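Local coordinates for protection of telomeres protein poz1 (Schizosaccharomyces pombe, PDB 5WE0), which acts at fission yeast telomeres, binding telomeric DNA and negatively regulating telomerase and telomere length, at residues I5-V10 and L38-Y43; T13-F18 and P53-I58; M152-L157 and I198-H203; I162-F167 and L188-I193. One frame throughout, in Å; residues are numbered along the deposited sequence.

Interaction 1. Residues I5-V10 and L38-Y43; sequences IRSQSV and LRYLGY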
# COMPACT_ATOMS: atom_id res chain seq x y z
N ILE A 5 7.65 15.97 -21.60
CA ILE A 5 7.83 17.18 -20.80
C ILE A 5 6.52 17.57 -20.14
O ILE A 5 6.49 17.97 -18.97
CB ILE A 5 8.41 18.32 -21.67
CG1 ILE A 5 9.86 18.01 -22.04
CG2 ILE A 5 8.40 19.63 -20.91
CD1 ILE A 5 10.30 18.72 -23.30
N ARG A 6 5.40 17.44 -20.86
CA ARG A 6 4.10 17.72 -20.25
C ARG A 6 3.79 16.75 -19.11
O ARG A 6 3.34 17.17 -18.04
CB ARG A 6 2.99 17.68 -21.31
CG ARG A 6 3.08 18.84 -22.30
CD ARG A 6 1.88 18.93 -23.20
NE ARG A 6 1.74 17.75 -24.03
CZ ARG A 6 2.12 17.67 -25.30
NH1 ARG A 6 2.67 18.72 -25.89
NH2 ARG A 6 1.94 16.55 -25.98
N SER A 7 4.06 15.46 -19.31
CA SER A 7 3.81 14.47 -18.27
C SER A 7 4.64 14.74 -17.02
O SER A 7 4.12 14.66 -15.89
CB SER A 7 4.07 13.06 -18.82
OG SER A 7 3.16 12.77 -19.88
N GLN A 8 5.92 15.06 -17.19
CA GLN A 8 6.76 15.38 -16.03
C GLN A 8 6.22 16.59 -15.29
O GLN A 8 6.23 16.63 -14.06
CB GLN A 8 8.20 15.61 -16.45
CG GLN A 8 9.13 14.54 -15.92
CD GLN A 8 9.21 14.53 -14.38
OE1 GLN A 8 9.01 15.57 -13.72
NE2 GLN A 8 9.45 13.36 -13.81
N SER A 9 5.72 17.58 -16.03
CA SER A 9 5.13 18.73 -15.37
C SER A 9 3.85 18.34 -14.63
O SER A 9 3.60 18.82 -13.51
CB SER A 9 4.88 19.84 -16.39
OG SER A 9 4.46 21.01 -15.72
N VAL A 10 3.03 17.46 -15.21
CA VAL A 10 1.85 16.96 -14.47
C VAL A 10 2.29 16.27 -13.17
O VAL A 10 1.67 16.45 -12.12
CB VAL A 10 1.00 16.03 -15.35
CG1 VAL A 10 -0.13 15.43 -14.53
CG2 VAL A 10 0.46 16.78 -16.59
N LEU A 38 -4.14 12.45 -12.90
CA LEU A 38 -3.95 11.00 -12.94
C LEU A 38 -4.37 10.44 -14.29
O LEU A 38 -3.69 9.59 -14.87
CB LEU A 38 -4.75 10.32 -11.83
CG LEU A 38 -4.25 10.56 -10.42
CD1 LEU A 38 -5.19 9.88 -9.51
CD2 LEU A 38 -2.85 10.00 -10.29
N ARG A 39 -5.52 10.90 -14.80
CA ARG A 39 -5.99 10.40 -16.08
C ARG A 39 -5.03 10.78 -17.20
O ARG A 39 -4.73 9.96 -18.08
CB ARG A 39 -7.40 10.90 -16.39
CG ARG A 39 -8.08 10.00 -17.43
CD ARG A 39 -9.39 10.56 -17.97
NE ARG A 39 -10.11 9.56 -18.77
CZ ARG A 39 -9.82 9.25 -20.03
NH1 ARG A 39 -8.79 9.84 -20.66
NH2 ARG A 39 -10.53 8.33 -20.68
N TYR A 40 -4.52 12.02 -17.19
CA TYR A 40 -3.57 12.40 -18.23
C TYR A 40 -2.35 11.49 -18.21
O TYR A 40 -1.90 11.02 -19.27
CB TYR A 40 -3.14 13.87 -18.08
CG TYR A 40 -2.32 14.30 -19.29
CD1 TYR A 40 -2.95 14.71 -20.47
CD2 TYR A 40 -0.93 14.24 -19.28
CE1 TYR A 40 -2.22 15.08 -21.58
CE2 TYR A 40 -0.18 14.61 -20.39
CZ TYR A 40 -0.84 15.03 -21.53
OH TYR A 40 -0.14 15.40 -22.65
N LEU A 41 -1.77 11.26 -17.03
CA LEU A 41 -0.63 10.35 -16.95
C LEU A 41 -1.02 8.93 -17.34
O LEU A 41 -0.23 8.22 -17.97
CB LEU A 41 -0.03 10.36 -15.55
CG LEU A 41 0.66 11.66 -15.11
CD1 LEU A 41 1.03 11.58 -13.64
CD2 LEU A 41 1.91 11.92 -15.95
N GLY A 42 -2.25 8.52 -16.98
CA GLY A 42 -2.68 7.15 -17.23
C GLY A 42 -2.85 6.81 -18.70
O GLY A 42 -2.68 5.64 -19.09
N TYR A 43 -3.14 7.81 -19.54
CA TYR A 43 -3.27 7.61 -20.98
C TYR A 43 -2.11 8.19 -21.78
O TYR A 43 -2.14 8.16 -23.01
CB TYR A 43 -4.59 8.22 -21.49
CG TYR A 43 -5.82 7.40 -21.13
CD1 TYR A 43 -6.48 7.59 -19.92
CD2 TYR A 43 -6.32 6.43 -22.01
CE1 TYR A 43 -7.60 6.85 -19.58
CE2 TYR A 43 -7.46 5.67 -21.68
CZ TYR A 43 -8.10 5.89 -20.46
OH TYR A 43 -9.22 5.15 -20.10

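Interaction 2. Residues T13-F18 and P53-I58; sequences TLETFF and PIFMDI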
# COMPACT_ATOMS: atom_id res chain seq x y z
N THR A 13 3.07 18.87 -10.59
CA THR A 13 1.84 19.38 -10.00
C THR A 13 1.26 18.41 -8.98
O THR A 13 0.79 18.83 -7.91
CB THR A 13 0.82 19.71 -11.10
OG1 THR A 13 1.31 20.82 -11.87
CG2 THR A 13 -0.56 20.02 -10.50
N LEU A 14 1.23 17.11 -9.30
CA LEU A 14 0.68 16.15 -8.33
C LEU A 14 1.48 16.15 -7.03
O LEU A 14 0.90 16.01 -5.94
CB LEU A 14 0.63 14.74 -8.93
CG LEU A 14 -0.64 14.41 -9.73
CD1 LEU A 14 -0.61 12.96 -10.20
CD2 LEU A 14 -1.91 14.69 -8.92
N GLU A 15 2.81 16.34 -7.12
CA GLU A 15 3.65 16.41 -5.94
C GLU A 15 3.15 17.43 -4.94
O GLU A 15 3.10 17.16 -3.73
CB GLU A 15 5.07 16.81 -6.32
CG GLU A 15 5.93 15.74 -6.90
CD GLU A 15 7.41 16.00 -6.65
OE1 GLU A 15 7.73 16.67 -5.64
OE2 GLU A 15 8.25 15.53 -7.45
N THR A 16 2.76 18.62 -5.42
CA THR A 16 2.29 19.66 -4.52
C THR A 16 0.92 19.33 -3.95
O THR A 16 0.51 19.95 -2.96
CB THR A 16 2.26 21.03 -5.22
OG1 THR A 16 1.03 21.19 -5.95
CG2 THR A 16 3.48 21.19 -6.15
N PHE A 17 0.18 18.41 -4.57
CA PHE A 17 -1.06 17.97 -3.94
C PHE A 17 -0.85 16.74 -3.07
O PHE A 17 -1.55 16.56 -2.07
CB PHE A 17 -2.14 17.66 -5.00
CG PHE A 17 -2.77 18.89 -5.62
CD1 PHE A 17 -2.19 19.50 -6.72
CD2 PHE A 17 -3.91 19.45 -5.07
CE1 PHE A 17 -2.76 20.64 -7.29
CE2 PHE A 17 -4.48 20.60 -5.64
CZ PHE A 17 -3.90 21.19 -6.75
N PHE A 18 0.11 15.89 -3.42
CA PHE A 18 0.18 14.57 -2.78
C PHE A 18 1.08 14.54 -1.55
O PHE A 18 0.74 13.88 -0.57
CB PHE A 18 0.67 13.52 -3.79
CG PHE A 18 -0.43 12.98 -4.67
CD1 PHE A 18 -1.74 13.43 -4.51
CD2 PHE A 18 -0.15 12.00 -5.63
CE1 PHE A 18 -2.77 12.94 -5.32
CE2 PHE A 18 -1.18 11.49 -6.44
CZ PHE A 18 -2.49 11.96 -6.28
N PRO A 53 7.17 7.48 -9.61
CA PRO A 53 7.88 8.13 -8.50
C PRO A 53 7.36 7.63 -7.16
O PRO A 53 6.18 7.32 -7.00
CB PRO A 53 7.56 9.63 -8.70
CG PRO A 53 7.10 9.76 -10.11
CD PRO A 53 6.46 8.44 -10.47
N ILE A 54 8.24 7.56 -6.17
CA ILE A 54 7.86 6.93 -4.92
C ILE A 54 6.77 7.73 -4.20
O ILE A 54 5.93 7.15 -3.49
CB ILE A 54 9.11 6.70 -4.05
CG1 ILE A 54 8.92 5.48 -3.17
CG2 ILE A 54 9.42 7.91 -3.19
CD1 ILE A 54 8.72 4.20 -4.03
N PHE A 55 6.74 9.06 -4.38
CA PHE A 55 5.71 9.85 -3.71
C PHE A 55 4.31 9.45 -4.19
O PHE A 55 3.34 9.54 -3.42
CB PHE A 55 5.95 11.37 -3.91
CG PHE A 55 5.46 11.90 -5.25
CD1 PHE A 55 4.14 12.34 -5.41
CD2 PHE A 55 6.32 11.97 -6.34
CE1 PHE A 55 3.68 12.83 -6.65
CE2 PHE A 55 5.88 12.46 -7.59
CZ PHE A 55 4.55 12.87 -7.74
N MET A 56 4.20 8.95 -5.42
CA MET A 56 2.90 8.52 -5.93
C MET A 56 2.44 7.21 -5.29
O MET A 56 1.27 7.09 -4.91
CB MET A 56 2.96 8.34 -7.46
CG MET A 56 3.24 9.64 -8.23
SD MET A 56 1.69 10.50 -8.59
CE MET A 56 1.05 9.51 -9.96
N ASP A 57 3.34 6.22 -5.17
CA ASP A 57 3.00 4.99 -4.45
C ASP A 57 2.60 5.26 -3.01
O ASP A 57 1.66 4.64 -2.49
CB ASP A 57 4.16 3.99 -4.50
CG ASP A 57 4.27 3.28 -5.85
OD1 ASP A 57 3.26 3.21 -6.58
OD2 ASP A 57 5.35 2.76 -6.16
N ILE A 58 3.31 6.17 -2.34
CA ILE A 58 3.02 6.49 -0.94
C ILE A 58 1.64 7.09 -0.82
O ILE A 58 0.88 6.75 0.09
CB ILE A 58 4.11 7.42 -0.36
CG1 ILE A 58 5.41 6.66 -0.14
CG2 ILE A 58 3.65 8.07 0.93
CD1 ILE A 58 6.58 7.55 0.23

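Interaction 3. Residues M152-L157 and I198-H203; sequences MAFHFL and IYVSQH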
# COMPACT_ATOMS: atom_id res chain seq x y z
N MET A 152 -7.21 -9.46 3.51
CA MET A 152 -7.67 -9.88 2.18
C MET A 152 -8.14 -11.33 2.21
O MET A 152 -9.19 -11.66 1.66
CB MET A 152 -6.56 -9.69 1.14
CG MET A 152 -7.01 -9.90 -0.30
SD MET A 152 -8.22 -8.66 -0.81
CE MET A 152 -9.68 -9.65 -1.17
N ALA A 153 -7.37 -12.21 2.86
CA ALA A 153 -7.79 -13.60 3.01
C ALA A 153 -9.12 -13.70 3.76
O ALA A 153 -10.02 -14.43 3.34
CB ALA A 153 -6.71 -14.40 3.73
N PHE A 154 -9.26 -12.95 4.86
CA PHE A 154 -10.53 -12.92 5.59
C PHE A 154 -11.70 -12.55 4.69
O PHE A 154 -12.77 -13.17 4.75
CB PHE A 154 -10.46 -11.92 6.74
CG PHE A 154 -9.59 -12.35 7.88
CD1 PHE A 154 -9.17 -13.67 7.99
CD2 PHE A 154 -9.20 -11.43 8.84
CE1 PHE A 154 -8.36 -14.06 9.04
CE2 PHE A 154 -8.40 -11.82 9.91
CZ PHE A 154 -7.98 -13.14 10.01
N HIS A 155 -11.53 -11.53 3.85
CA HIS A 155 -12.62 -11.11 2.97
C HIS A 155 -13.00 -12.23 2.01
O HIS A 155 -14.20 -12.51 1.82
CB HIS A 155 -12.21 -9.85 2.20
CG HIS A 155 -13.27 -9.32 1.29
ND1 HIS A 155 -13.37 -9.69 -0.03
CD2 HIS A 155 -14.26 -8.42 1.51
CE1 HIS A 155 -14.39 -9.05 -0.59
NE2 HIS A 155 -14.94 -8.27 0.33
N PHE A 156 -12.01 -12.90 1.40
CA PHE A 156 -12.28 -14.07 0.54
C PHE A 156 -13.09 -15.12 1.28
O PHE A 156 -14.10 -15.62 0.77
CB PHE A 156 -10.96 -14.71 0.08
CG PHE A 156 -10.37 -14.13 -1.18
CD1 PHE A 156 -11.05 -14.19 -2.38
CD2 PHE A 156 -9.09 -13.57 -1.16
CE1 PHE A 156 -10.47 -13.68 -3.54
CE2 PHE A 156 -8.51 -13.06 -2.33
CZ PHE A 156 -9.20 -13.12 -3.51
N LEU A 157 -12.68 -15.46 2.51
CA LEU A 157 -13.32 -16.51 3.29
C LEU A 157 -14.73 -16.14 3.75
O LEU A 157 -15.46 -17.03 4.20
CB LEU A 157 -12.49 -16.84 4.53
CG LEU A 157 -11.12 -17.45 4.29
CD1 LEU A 157 -10.28 -17.40 5.57
CD2 LEU A 157 -11.27 -18.87 3.77
N ILE A 198 -17.32 -17.98 11.83
CA ILE A 198 -16.96 -18.03 13.25
C ILE A 198 -15.45 -17.88 13.40
O ILE A 198 -14.96 -17.13 14.25
CB ILE A 198 -17.46 -19.34 13.90
CG1 ILE A 198 -18.97 -19.31 14.10
CG2 ILE A 198 -16.75 -19.59 15.23
CD1 ILE A 198 -19.53 -20.63 14.61
N TYR A 199 -14.70 -18.61 12.57
CA TYR A 199 -13.25 -18.56 12.65
C TYR A 199 -12.71 -17.19 12.25
O TYR A 199 -11.79 -16.67 12.88
CB TYR A 199 -12.66 -19.65 11.75
CG TYR A 199 -11.21 -19.39 11.37
CD1 TYR A 199 -10.89 -18.48 10.34
CD2 TYR A 199 -10.16 -20.05 12.01
CE1 TYR A 199 -9.59 -18.21 10.01
CE2 TYR A 199 -8.85 -19.80 11.65
CZ TYR A 199 -8.59 -18.89 10.65
OH TYR A 199 -7.30 -18.63 10.29
N VAL A 200 -13.25 -16.61 11.17
CA VAL A 200 -12.80 -15.29 10.76
C VAL A 200 -13.09 -14.25 11.86
O VAL A 200 -12.26 -13.38 12.13
CB VAL A 200 -13.42 -14.91 9.41
CG1 VAL A 200 -13.28 -13.42 9.15
CG2 VAL A 200 -12.72 -15.68 8.29
N SER A 201 -14.25 -14.35 12.51
CA SER A 201 -14.59 -13.41 13.57
C SER A 201 -13.61 -13.48 14.73
O SER A 201 -13.25 -12.45 15.31
CB SER A 201 -16.01 -13.66 14.09
OG SER A 201 -16.92 -12.88 13.34
N GLN A 202 -13.22 -14.70 15.11
CA GLN A 202 -12.27 -14.90 16.20
C GLN A 202 -10.90 -14.32 15.85
O GLN A 202 -10.26 -13.68 16.69
CB GLN A 202 -12.16 -16.39 16.50
CG GLN A 202 -13.29 -16.95 17.33
CD GLN A 202 -13.00 -18.37 17.79
OE1 GLN A 202 -11.95 -18.64 18.37
NE2 GLN A 202 -13.93 -19.29 17.53
N HIS A 203 -10.42 -14.57 14.64
CA HIS A 203 -9.11 -14.06 14.27
C HIS A 203 -9.13 -12.55 14.06
O HIS A 203 -8.15 -11.88 14.38
CB HIS A 203 -8.61 -14.80 13.04
CG HIS A 203 -8.01 -16.12 13.39
ND1 HIS A 203 -6.66 -16.29 13.62
CD2 HIS A 203 -8.59 -17.32 13.67
CE1 HIS A 203 -6.43 -17.54 13.96
NE2 HIS A 203 -7.58 -18.19 14.00

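Interaction 4. Residues I162-F167 and L188-I193; sequences IDHINF and LSKHKI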
# COMPACT_ATOMS: atom_id res chain seq x y z
N ILE A 162 -17.12 -19.10 -2.18
CA ILE A 162 -15.76 -18.57 -2.22
C ILE A 162 -15.28 -18.52 -3.66
O ILE A 162 -15.51 -19.45 -4.45
CB ILE A 162 -14.82 -19.44 -1.37
CG1 ILE A 162 -15.09 -19.23 0.10
CG2 ILE A 162 -13.34 -19.12 -1.68
CD1 ILE A 162 -14.05 -19.87 0.98
N ASP A 163 -14.56 -17.45 -4.00
CA ASP A 163 -13.86 -17.34 -5.28
C ASP A 163 -12.50 -18.03 -5.15
O ASP A 163 -11.47 -17.40 -4.90
CB ASP A 163 -13.75 -15.87 -5.66
CG ASP A 163 -13.01 -15.64 -6.94
OD1 ASP A 163 -12.43 -16.59 -7.51
OD2 ASP A 163 -13.02 -14.47 -7.40
N HIS A 164 -12.50 -19.36 -5.36
CA HIS A 164 -11.32 -20.17 -5.05
C HIS A 164 -10.17 -19.88 -5.99
O HIS A 164 -9.00 -20.03 -5.59
CB HIS A 164 -11.65 -21.66 -5.09
CG HIS A 164 -12.15 -22.19 -3.78
ND1 HIS A 164 -13.46 -22.53 -3.57
CD2 HIS A 164 -11.50 -22.41 -2.61
CE1 HIS A 164 -13.61 -22.95 -2.33
NE2 HIS A 164 -12.43 -22.89 -1.72
N ILE A 165 -10.46 -19.52 -7.23
CA ILE A 165 -9.40 -19.28 -8.21
C ILE A 165 -8.57 -18.06 -7.82
O ILE A 165 -7.34 -18.12 -7.72
CB ILE A 165 -10.01 -19.14 -9.61
CG1 ILE A 165 -10.48 -20.52 -10.11
CG2 ILE A 165 -9.01 -18.47 -10.57
CD1 ILE A 165 -11.39 -20.48 -11.30
N ASN A 166 -9.24 -16.93 -7.58
CA ASN A 166 -8.54 -15.72 -7.16
C ASN A 166 -7.97 -15.84 -5.75
O ASN A 166 -6.89 -15.32 -5.47
CB ASN A 166 -9.48 -14.54 -7.25
CG ASN A 166 -9.79 -14.18 -8.68
OD1 ASN A 166 -8.90 -14.20 -9.54
ND2 ASN A 166 -11.05 -13.92 -8.96
N PHE A 167 -8.68 -16.56 -4.88
CA PHE A 167 -8.16 -16.83 -3.54
C PHE A 167 -6.81 -17.53 -3.63
O PHE A 167 -5.85 -17.15 -2.94
CB PHE A 167 -9.16 -17.70 -2.76
CG PHE A 167 -8.83 -17.83 -1.31
CD1 PHE A 167 -8.16 -16.83 -0.64
CD2 PHE A 167 -9.13 -18.99 -0.63
CE1 PHE A 167 -7.84 -16.97 0.70
CE2 PHE A 167 -8.82 -19.14 0.70
CZ PHE A 167 -8.18 -18.13 1.37
N LEU A 188 -9.46 -24.43 5.35
CA LEU A 188 -10.49 -23.57 5.90
C LEU A 188 -11.41 -23.00 4.83
O LEU A 188 -12.60 -22.76 5.09
CB LEU A 188 -9.81 -22.45 6.66
CG LEU A 188 -10.66 -21.27 7.04
CD1 LEU A 188 -11.81 -21.71 7.94
CD2 LEU A 188 -9.70 -20.36 7.70
N SER A 189 -10.89 -22.79 3.61
CA SER A 189 -11.74 -22.37 2.52
C SER A 189 -12.75 -23.44 2.14
O SER A 189 -13.76 -23.13 1.51
CB SER A 189 -10.88 -22.00 1.31
OG SER A 189 -10.37 -23.15 0.66
N LYS A 190 -12.50 -24.69 2.54
CA LYS A 190 -13.43 -25.77 2.25
C LYS A 190 -14.41 -26.04 3.39
O LYS A 190 -15.39 -26.76 3.15
CB LYS A 190 -12.65 -27.05 1.90
CG LYS A 190 -11.85 -26.91 0.61
CD LYS A 190 -12.79 -26.78 -0.60
CE LYS A 190 -12.13 -26.06 -1.78
NZ LYS A 190 -10.79 -26.62 -2.16
N HIS A 191 -14.19 -25.50 4.59
CA HIS A 191 -15.23 -25.49 5.62
C HIS A 191 -16.48 -24.77 5.12
O HIS A 191 -16.44 -23.98 4.17
CB HIS A 191 -14.78 -24.81 6.91
CG HIS A 191 -13.82 -25.60 7.75
ND1 HIS A 191 -13.77 -26.97 7.73
CD2 HIS A 191 -12.92 -25.20 8.68
CE1 HIS A 191 -12.85 -27.39 8.58
NE2 HIS A 191 -12.32 -26.33 9.17
N LYS A 192 -17.58 -25.02 5.81
CA LYS A 192 -18.83 -24.42 5.41
C LYS A 192 -18.90 -22.98 5.95
O LYS A 192 -18.13 -22.58 6.82
CB LYS A 192 -19.99 -25.34 5.85
CG LYS A 192 -21.41 -25.09 5.30
CD LYS A 192 -21.58 -24.25 3.98
CE LYS A 192 -20.71 -24.58 2.79
NZ LYS A 192 -21.00 -23.69 1.63
N ILE A 193 -19.82 -22.19 5.39
CA ILE A 193 -19.78 -20.74 5.56
C ILE A 193 -19.93 -20.35 7.03
O ILE A 193 -19.22 -19.46 7.50
CB ILE A 193 -20.85 -20.09 4.68
CG1 ILE A 193 -20.88 -18.59 4.91
CG2 ILE A 193 -22.22 -20.75 4.92
CD1 ILE A 193 -19.56 -17.86 4.51

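Interaction 1. Residues I5-V10 and L38-Y43
Tyr40 OH meets the edge of the Arg6 guanidinium at the solvent side of this contact. With CG anti to its own backbone N (chi1 -172°), Tyr40 sends its ring across to helix 2-18, and the hydroxyl arrives close to the guanidinium plane. Arg6 NE donates to Tyr40 OH over 3.3 Å; the bond is weak but fairly straight, and the two planes stand 80° apart. Nearer the backbone, Val10 CG2 lies 4.0 Å from Tyr40 CD2, and the two side chains run nearly perpendicular. The helices pack as an obliquely antiparallel pair, the axes of these short segments 9.9 Å apart at 144°. Leu41 fills the inner half: its CD2 rests 3.5 Å from Ser7 O, while its CG touches Val10 CG1 at 3.9 Å, the two side chains lying alongside and pointing opposite ways. A leucine in place of Tyr40 would probably leave Arg6 NE without this hydroxyl and uncover part of Val10 CG2. Buried Ser7 turns its OG to Ser44 OG and Glu3 O, with Tyr40 CE2 beside it at 3.8 Å. Behind Leu41 stand Leu11, Leu14 and Met47, and an aromatic side chain of another protein chain packs on it.

Interaction 2. Residues T13-F18 and P53-I58
Phe55 holds CG between its backbone N and carbonyl carbon (chi1 81°), and that setting turns the ring toward helix 2-18, where the backbone and side chain of Glu15 receive it. Glu15 lays its CG methylene over one face of the ring. The result is a CH-pi contact: Glu15 CG sits 3.5 Å from the centroid of the Phe55 ring, 22° off the normal, and comes within 3.3 Å of Phe55 CZ. Met56 CG covers the opposite face, so the ring is clamped between an aliphatic carbon of its chain neighbour and one from the other helix. Its rim is held as well, with Phe18 CB at the edge, 4.0 Å from Phe55 CD1.

The two segments belong to helices that run roughly the same way, their short axes 10.3 Å apart and inclined at 40°, with Pro53 at the N-cap of the second. Met56 adds a Met-aromatic contact to this buried helix pair. Its chain bends at both chi2 and chi3, which carries SD to the edge of the Phe18 ring, 4.8 Å from the ring centroid. Met56 SD also meets Leu14 CD1 at 3.7 Å, the two side chains crossing at about a right angle, and Leu14 CD2 in turn lies over a face of Phe18. Further out, Tyr24 meets Phe18 edge-to-face, and an aromatic side chain of another protein chain packs its ring against Phe18. Val34 of helix 31-43 also touches Phe18.

Interaction 3. Residues M152-L157 and I198-H203
Phe154 is the first residue of 152-157 to reach the other helix, and it touches three residues there. Its CB is 4.0 Å from Val200 CG1, where the two side chains run side by side with their ends turned opposite ways. Farther out, CG lies anti to the carbonyl carbon (chi1 -72°) and the ring reaches across to helix 193-206, bringing Phe154 CZ to within 3.5 Å of His203 CB. The CE1 corner of the ring lies 4.4 Å from Tyr199 CE1, a looser touch. Trp151, about one turn earlier on the same helix, meets Phe154 edge-to-face.

These are nearly antiparallel helices, the axes of the short segments 10.2 Å apart and at 156° to each other, in a buried contact with no hydrogen bond between the two segments that joins the end of the long helix 130-157 to helix 193-206. Leu157, three residues on, contributes the second patch. Its CB packs against Val200 CG2 at 3.9 Å, and its CD1 reaches the same methyl, so the two branches of Val200 serve different partners: CG1 goes to Phe154 and CG2 chiefly to Leu157. On the partner helix, His203 CD2 lies over one face of the Tyr199 ring, offset toward its rim. The backbone O of Leu157 accepts a hydrogen bond from Arg196 NE, a polar tie between the same two helices, while Leu185 and Leu188 pack against the Leu157 side chain.

Interaction 4. Residues I162-F167 and L188-I193
The N-terminal turn of helix 164-174 meets the loop that links helix 179-188 to helix 193-206, and Ser189 is the residue on which the contact centres. Asp163 is the N-cap of the first helix. Its OD1 accepts from Asn166 N (3.2 Å), approached from above the carboxylate plane, and its OD2 takes Asn166 ND2 on the syn side at 2.6 Å; the first is the capping bond, and the second ties the two side chains together.

Just past it, His164 points its ring at the loop. His164 NE2 donates to Ser189 OG over 3.2 Å, with the hydroxyl oxygen almost exactly in the imidazole plane. Ile162 CG2 lies over the centre of one face of this ring. Phe167, with CG anti to the backbone N (chi1 -170°), presents its edge, so that CE2 comes 3.6 Å from Ser189 CB, while Ile162 CD1 rests 3.3 Å from Ser189 O. Lys190 folds back by bends at chi2 and chi4, and its CE comes to 3.2 Å from His164 NE2. Ser189 OG is also hydrogen-bonded to Gln186 O, which ties it to the preceding helix.

An asparagine in place of His164 would probably leave Ser189 OG held by Gln186 O without a grip from helix 164-174, and open a gap beside Ile162 CG2. Lys190 NZ lies 4.1 Å from His164 NE2, and a lysine charge so close would be expected to disfavour protonation of the imidazole, though the bond donated by NE2 does not settle the charge of His164.

In the fold
Interactions 1 and 2 share helix 2-18, and their partners, helices 31-43 and 54-64, follow one another in the chain; their segments alternate along the sequence. Their centres are 12 Å apart, and Leu14, Leu38, Leu41 and Met56 form a continuous apolar core between them. Interactions 3 and 4 make a second cluster, 11 Å apart between centres, with 162-167 and 188-193 both falling between 152-157 and 198-203; Leu157, Leu188, Tyr199, Phe156 and Phe167 connect them. The centres of interactions 2 and 3 are about 34 Å apart, on opposite sides of the chain's centre. The contacts thus fall in two clusters toward opposite ends of the folded chain, with the long helices 93-115 and 130-157 spanning between them.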